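Pectate lyase (Paenibacillus sp. 0602, PDB 5GT5) cleaves the polygalacturonate chains of pectin by elimination and probably also acts, in an endo mode, on partly methylated pectins, with calcium as the likely cofactor. Local coordinates at residues A5-T10 / N420-A425; I236-G241 / Q301-S306. The protein carries 1 engineered substitution. All coordinates share one frame; numbering follows the deposited sequence.

Interaction 1: A5-T10 / N420-A425; sequences ADYNLT and NARLTA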
loop_
_atom_site.group_PDB
_atom_site.type_symbol
_atom_site.label_atom_id
_atom_site.label_comp_id
_atom_site.label_asym_id
_atom_site.label_seq_id
_atom_site.Cartn_x
_atom_site.Cartn_y
_atom_site.Cartn_z
ATOM N N ALA A 5 2.420 20.398 -15.148
ATOM C CA ALA A 5 1.506 19.734 -14.242
ATOM C C ALA A 5 0.661 18.673 -14.973
ATOM O O ALA A 5 0.123 17.836 -14.339
ATOM C CB ALA A 5 0.617 20.704 -13.562
ATOM N N ASP A 6 0.592 18.774 -16.297
ATOM C CA ASP A 6 -0.051 17.751 -17.116
ATOM C C ASP A 6 0.619 16.396 -16.883
ATOM O O ASP A 6 0.060 15.358 -17.116
ATOM C CB ASP A 6 0.014 18.091 -18.602
ATOM C CG ASP A 6 -0.718 19.330 -18.938
ATOM O OD1 ASP A 6 -1.541 19.693 -18.162
ATOM O OD2 ASP A 6 -0.403 19.874 -19.954
ATOM N N TYR A 7 1.855 16.475 -16.432
ATOM C CA TYR A 7 2.672 15.290 -16.191
ATOM C C TYR A 7 2.663 14.744 -14.764
ATOM O O TYR A 7 3.339 13.764 -14.482
ATOM C CB TYR A 7 4.122 15.550 -16.632
ATOM C CG TYR A 7 4.204 15.930 -18.073
ATOM C CD1 TYR A 7 3.520 15.233 -19.022
ATOM C CD2 TYR A 7 4.954 17.009 -18.481
ATOM C CE1 TYR A 7 3.576 15.593 -20.342
ATOM C CE2 TYR A 7 5.056 17.350 -19.795
ATOM C CZ TYR A 7 4.370 16.653 -20.736
ATOM O OH TYR A 7 4.445 16.964 -22.045
ATOM N N ASN A 8 1.862 15.344 -13.910
ATOM C CA ASN A 8 1.743 14.861 -12.535
ATOM C C ASN A 8 1.331 13.402 -12.449
ATOM O O ASN A 8 0.531 12.925 -13.260
ATOM C CB ASN A 8 0.696 15.649 -11.735
ATOM C CG ASN A 8 1.150 17.031 -11.364
ATOM O OD1 ASN A 8 2.258 17.456 -11.703
ATOM N ND2 ASN A 8 0.243 17.781 -10.754
ATOM N N LEU A 9 1.846 12.724 -11.433
ATOM C CA LEU A 9 1.320 11.421 -11.039
ATOM C C LEU A 9 -0.132 11.573 -10.589
ATOM O O LEU A 9 -0.441 12.427 -9.750
ATOM C CB LEU A 9 2.170 10.855 -9.901
ATOM C CG LEU A 9 1.598 9.647 -9.154
ATOM C CD1 LEU A 9 1.439 8.430 -10.084
ATOM C CD2 LEU A 9 2.557 9.300 -8.028
ATOM N N THR A 10 -1.022 10.777 -11.178
ATOM C CA THR A 10 -2.424 10.716 -10.749
ATOM C C THR A 10 -2.849 9.261 -10.604
ATOM O O THR A 10 -2.103 8.330 -10.936
ATOM C CB THR A 10 -3.351 11.364 -11.773
ATOM O OG1 THR A 10 -3.355 10.545 -12.951
ATOM C CG2 THR A 10 -2.874 12.751 -12.166
ATOM N N ASN A 420 -5.802 13.150 -29.840
ATOM C CA ASN A 420 -4.855 12.555 -30.770
ATOM C C ASN A 420 -3.711 13.482 -31.104
ATOM O O ASN A 420 -2.541 13.060 -31.122
ATOM C CB ASN A 420 -5.534 12.111 -32.064
ATOM C CG ASN A 420 -4.684 11.130 -32.837
ATOM O OD1 ASN A 420 -4.696 9.933 -32.547
ATOM N ND2 ASN A 420 -3.933 11.626 -33.821
ATOM N N ALA A 421 -4.029 14.753 -31.339
ATOM C CA ALA A 421 -2.991 15.740 -31.617
ATOM C C ALA A 421 -2.040 15.886 -30.430
ATOM O O ALA A 421 -0.815 15.943 -30.608
ATOM C CB ALA A 421 -3.615 17.088 -31.958
ATOM N N ARG A 422 -2.588 15.925 -29.217
ATOM C CA ARG A 422 -1.755 16.083 -28.014
ATOM C C ARG A 422 -0.824 14.901 -27.783
ATOM O O ARG A 422 0.362 15.091 -27.492
ATOM C CB ARG A 422 -2.627 16.316 -26.773
ATOM C CG ARG A 422 -1.808 16.427 -25.450
ATOM C CD ARG A 422 -0.994 17.725 -25.451
ATOM N NE ARG A 422 -0.100 17.866 -24.299
ATOM C CZ ARG A 422 1.106 17.333 -24.219
ATOM N NH1 ARG A 422 1.588 16.606 -25.212
ATOM N NH2 ARG A 422 1.835 17.547 -23.115
ATOM N N LEU A 423 -1.349 13.690 -27.897
ATOM C CA LEU A 423 -0.552 12.519 -27.561
ATOM C C LEU A 423 0.439 12.101 -28.623
ATOM O O LEU A 423 1.407 11.419 -28.303
ATOM C CB LEU A 423 -1.463 11.338 -27.234
ATOM C CG LEU A 423 -2.399 11.505 -26.030
ATOM C CD1 LEU A 423 -3.000 10.158 -25.715
ATOM C CD2 LEU A 423 -1.715 12.110 -24.776
ATOM N N THR A 424 0.214 12.504 -29.881
ATOM C CA THR A 424 1.141 12.141 -30.961
ATOM C C THR A 424 2.100 13.284 -31.303
ATOM O O THR A 424 2.888 13.172 -32.236
ATOM C CB THR A 424 0.398 11.685 -32.242
ATOM O OG1 THR A 424 -0.348 12.789 -32.787
ATOM C CG2 THR A 424 -0.535 10.531 -31.940
ATOM N N ALA A 425 2.036 14.371 -30.537
ATOM C CA ALA A 425 2.948 15.509 -30.747
ATOM C C ALA A 425 4.382 15.183 -30.359
ATOM O O ALA A 425 4.662 14.154 -29.730
ATOM C CB ALA A 425 2.471 16.724 -29.974
HETATM O O HOH W 1 -1.670 18.936 -22.246
HETATM O O HOH W 2 1.929 19.748 -21.500
#

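Interaction 2: I236-G241 / Q301-S306; sequences IIAISG and QTRITS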
loop_
_atom_site.group_PDB
_atom_site.type_symbol
_atom_site.label_atom_id
_atom_site.label_comp_id
_atom_site.label_asym_id
_atom_site.label_seq_id
_atom_site.Cartn_x
_atom_site.Cartn_y
_atom_site.Cartn_z
ATOM N N ILE A 236 1.760 -11.741 -44.405
ATOM C CA ILE A 236 2.059 -12.258 -43.058
ATOM C C ILE A 236 2.793 -11.220 -42.206
ATOM O O ILE A 236 2.487 -11.055 -41.028
ATOM C CB ILE A 236 2.760 -13.619 -43.133
ATOM C CG1 ILE A 236 1.819 -14.644 -43.816
ATOM C CG2 ILE A 236 3.287 -14.087 -41.755
ATOM C CD1 ILE A 236 2.523 -15.957 -44.119
ATOM N N ILE A 237 3.702 -10.465 -42.801
ATOM C CA ILE A 237 4.323 -9.378 -42.061
ATOM C C ILE A 237 3.267 -8.345 -41.617
ATOM O O ILE A 237 3.270 -7.910 -40.453
ATOM C CB ILE A 237 5.387 -8.721 -42.945
ATOM C CG1 ILE A 237 6.589 -9.653 -43.070
ATOM C CG2 ILE A 237 5.804 -7.359 -42.404
ATOM C CD1 ILE A 237 7.506 -9.247 -44.225
ATOM N N ALA A 238 2.344 -7.974 -42.497
ATOM C CA ALA A 238 1.331 -6.977 -42.132
ATOM C C ALA A 238 0.401 -7.467 -41.029
ATOM O O ALA A 238 0.075 -6.709 -40.110
ATOM C CB ALA A 238 0.495 -6.591 -43.373
ATOM N N ILE A 239 -0.028 -8.728 -41.122
ATOM C CA ILE A 239 -0.958 -9.283 -40.140
ATOM C C ILE A 239 -0.244 -9.488 -38.784
ATOM O O ILE A 239 -0.832 -9.312 -37.706
ATOM C CB ILE A 239 -1.624 -10.587 -40.664
ATOM C CG1 ILE A 239 -2.495 -10.273 -41.899
ATOM C CG2 ILE A 239 -2.381 -11.304 -39.536
ATOM C CD1 ILE A 239 -2.684 -11.447 -42.822
ATOM N N SER A 240 1.036 -9.825 -38.831
ATOM C CA SER A 240 1.833 -10.023 -37.612
ATOM C C SER A 240 2.284 -8.712 -37.012
ATOM O O SER A 240 2.827 -8.730 -35.919
ATOM C CB SER A 240 3.087 -10.851 -37.901
ATOM O OG SER A 240 2.769 -12.126 -38.413
ATOM N N GLY A 241 2.075 -7.592 -37.690
ATOM C CA GLY A 241 2.580 -6.320 -37.192
ATOM C C GLY A 241 1.912 -5.835 -35.934
ATOM O O GLY A 241 2.572 -5.250 -35.071
ATOM N N GLN A 301 -6.503 -6.900 -41.711
ATOM C CA GLN A 301 -7.593 -7.865 -41.745
ATOM C C GLN A 301 -8.153 -8.051 -43.156
ATOM O O GLN A 301 -8.596 -9.152 -43.482
ATOM C CB GLN A 301 -8.711 -7.418 -40.784
ATOM C CG GLN A 301 -10.010 -8.241 -40.860
ATOM C CD GLN A 301 -9.892 -9.637 -40.292
ATOM O OE1 GLN A 301 -10.102 -9.852 -39.092
ATOM N NE2 GLN A 301 -9.630 -10.613 -41.160
ATOM N N THR A 302 -8.101 -7.003 -43.982
ATOM C CA THR A 302 -8.652 -7.090 -45.353
ATOM C C THR A 302 -7.887 -8.095 -46.210
ATOM O O THR A 302 -8.397 -8.535 -47.252
ATOM C CB THR A 302 -8.670 -5.731 -46.083
ATOM O OG1 THR A 302 -7.328 -5.317 -46.402
ATOM C CG2 THR A 302 -9.429 -4.665 -45.259
ATOM N N ARG A 303 -6.672 -8.459 -45.788
ATOM C CA ARG A 303 -5.858 -9.438 -46.512
ATOM C C ARG A 303 -6.304 -10.861 -46.260
ATOM O O ARG A 303 -5.854 -11.776 -46.968
ATOM C CB ARG A 303 -4.360 -9.275 -46.143
ATOM C CG ARG A 303 -3.785 -7.880 -46.387
ATOM C CD ARG A 303 -2.423 -7.776 -45.712
ATOM N NE ARG A 303 -1.817 -6.454 -45.868
ATOM C CZ ARG A 303 -0.811 -6.184 -46.708
ATOM N NH1 ARG A 303 -0.291 -7.133 -47.472
ATOM N NH2 ARG A 303 -0.315 -4.960 -46.745
ATOM N N ILE A 304 -7.184 -11.082 -45.278
ATOM C CA ILE A 304 -7.662 -12.435 -45.020
ATOM C C ILE A 304 -9.133 -12.526 -45.400
ATOM O O ILE A 304 -9.980 -11.998 -44.708
ATOM C CB ILE A 304 -7.497 -12.884 -43.542
ATOM C CG1 ILE A 304 -6.069 -12.661 -43.049
ATOM C CG2 ILE A 304 -7.868 -14.365 -43.396
ATOM C CD1 ILE A 304 -5.881 -12.934 -41.516
ATOM N N THR A 305 -9.432 -13.185 -46.514
ATOM C CA THR A 305 -10.818 -13.344 -46.897
ATOM C C THR A 305 -11.463 -14.454 -46.084
ATOM O O THR A 305 -10.779 -15.216 -45.396
ATOM C CB THR A 305 -10.959 -13.694 -48.380
ATOM O OG1 THR A 305 -10.432 -15.014 -48.601
ATOM C CG2 THR A 305 -10.246 -12.671 -49.263
ATOM N N SER A 306 -12.786 -14.563 -46.171
ATOM C CA SER A 306 -13.507 -15.582 -45.430
ATOM C C SER A 306 -12.988 -16.982 -45.713
ATOM O O SER A 306 -12.814 -17.775 -44.795
ATOM C CB SER A 306 -15.015 -15.516 -45.713
ATOM O OG SER A 306 -15.510 -14.227 -45.417
#

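Interaction 1: A5-T10 / N420-A425
Tyr7 OH sits at the edge of the Arg422 guanidinium, only 2° out of its plane, while the phenol ring and the guanidinium stand nearly at right angles, 81° apart. Water 1 meets the same guanidinium edge-on, and the Tyr7 ring also makes edge-to-face pairs with Trp190 and His166. Arg422 leaves its helix with CG anti to the backbone N and bends at chi2, which brings the guanidinium to Tyr7 OH. The hydrogen bond from Arg422 NH2 to Tyr7 OH is 2.9 Å long, its N-H...O angle 150°. A 3-10 turn near the N-terminus and the short helix 419-423 meet on the outside of the right-handed parallel beta-helix of this family, where Trp190 of strand 184-194 touches Arg422 and hydrogen-bonds through NE1 to Asp6 O. Asp6 and Arg422 form no direct salt bridge, OD2 and NH2 being 4.5 Å apart; instead two waters donate to Asp6 OD2, one accepting from Arg422 NE and the other, at 2.7 Å, from Arg422 NH2. A phenylalanine in place of Tyr7 would probably leave Arg422 NH2 short of one acceptor and its guanidinium less fixed. Arg422 NH1 is held by Asn427 O, which also receives a weak bond from Tyr7 OH.

Interaction 2: I236-G241 / Q301-S306
Ile239, Arg303 and Ala238 contribute most of the surface buried where helix 233-241 packs against the turn that joins helices 295-301 and 306-314. Both parts belong to the helical excursions that decorate the parallel beta-helix of this pectate lyase, and the contact ties two such excursions together by van der Waals packing. Ile239 has the greatest share. Its CG1 branch lies anti to the carbonyl carbon (chi1 -64°), which carries CD1 outward to Ile304, whose CG1 is 3.6 Å from Ile239 CD1. The two isoleucine side chains cross at a slant, and Ile304 CD1 lies 3.8 Å from the same methyl. Phe319 packs on Ile239 as well, so this end of the contact is apolar and buried.

Arg303 works differently. It runs extended from CG to NE (chi2 168°), which sets one face of its guanidinium over Ala238. The Ala238 methyl stands 3.3 Å above that plane, displaced toward the rim of the group, and Ala238 CB comes 3.4 Å from Arg303 NE. The charge itself is answered by Asp235, one turn back on the same helix, whose OD1 forms a salt bridge with Arg303 NH1; this bond probably helps keep the guanidinium flat over the alanine. The base of Arg303 also borders the apolar cluster through its CB.

The other partner is shaped by a type I beta turn from Gln301 to Ile304, which presents Arg303 and Ile304 side by side to the helix. Its closing bond runs from Ile304 N to Gln301 O at 3.0 Å.

In the fold
Interaction 1 closes the longer loop, linking the N-terminal stretch to residues near the C-terminus, and interaction 2 is nested within it along the chain. Their centres lie 32 Å apart and their nearest atoms about 16 Å, so they do not touch. Both are peripheral additions to one parallel beta-helix. Residues 5-10 and 420-425 rest on its strands 184-194, 262-271 and 291-293, whereas helix 233-241 is inserted between the first two of these strands and residues 301-306 follow the third. Interaction 1 therefore ties the chain termini to the outside of the coil, while interaction 2 joins separate excursions from it; both lie away from the probable calcium-binding and active-site residues.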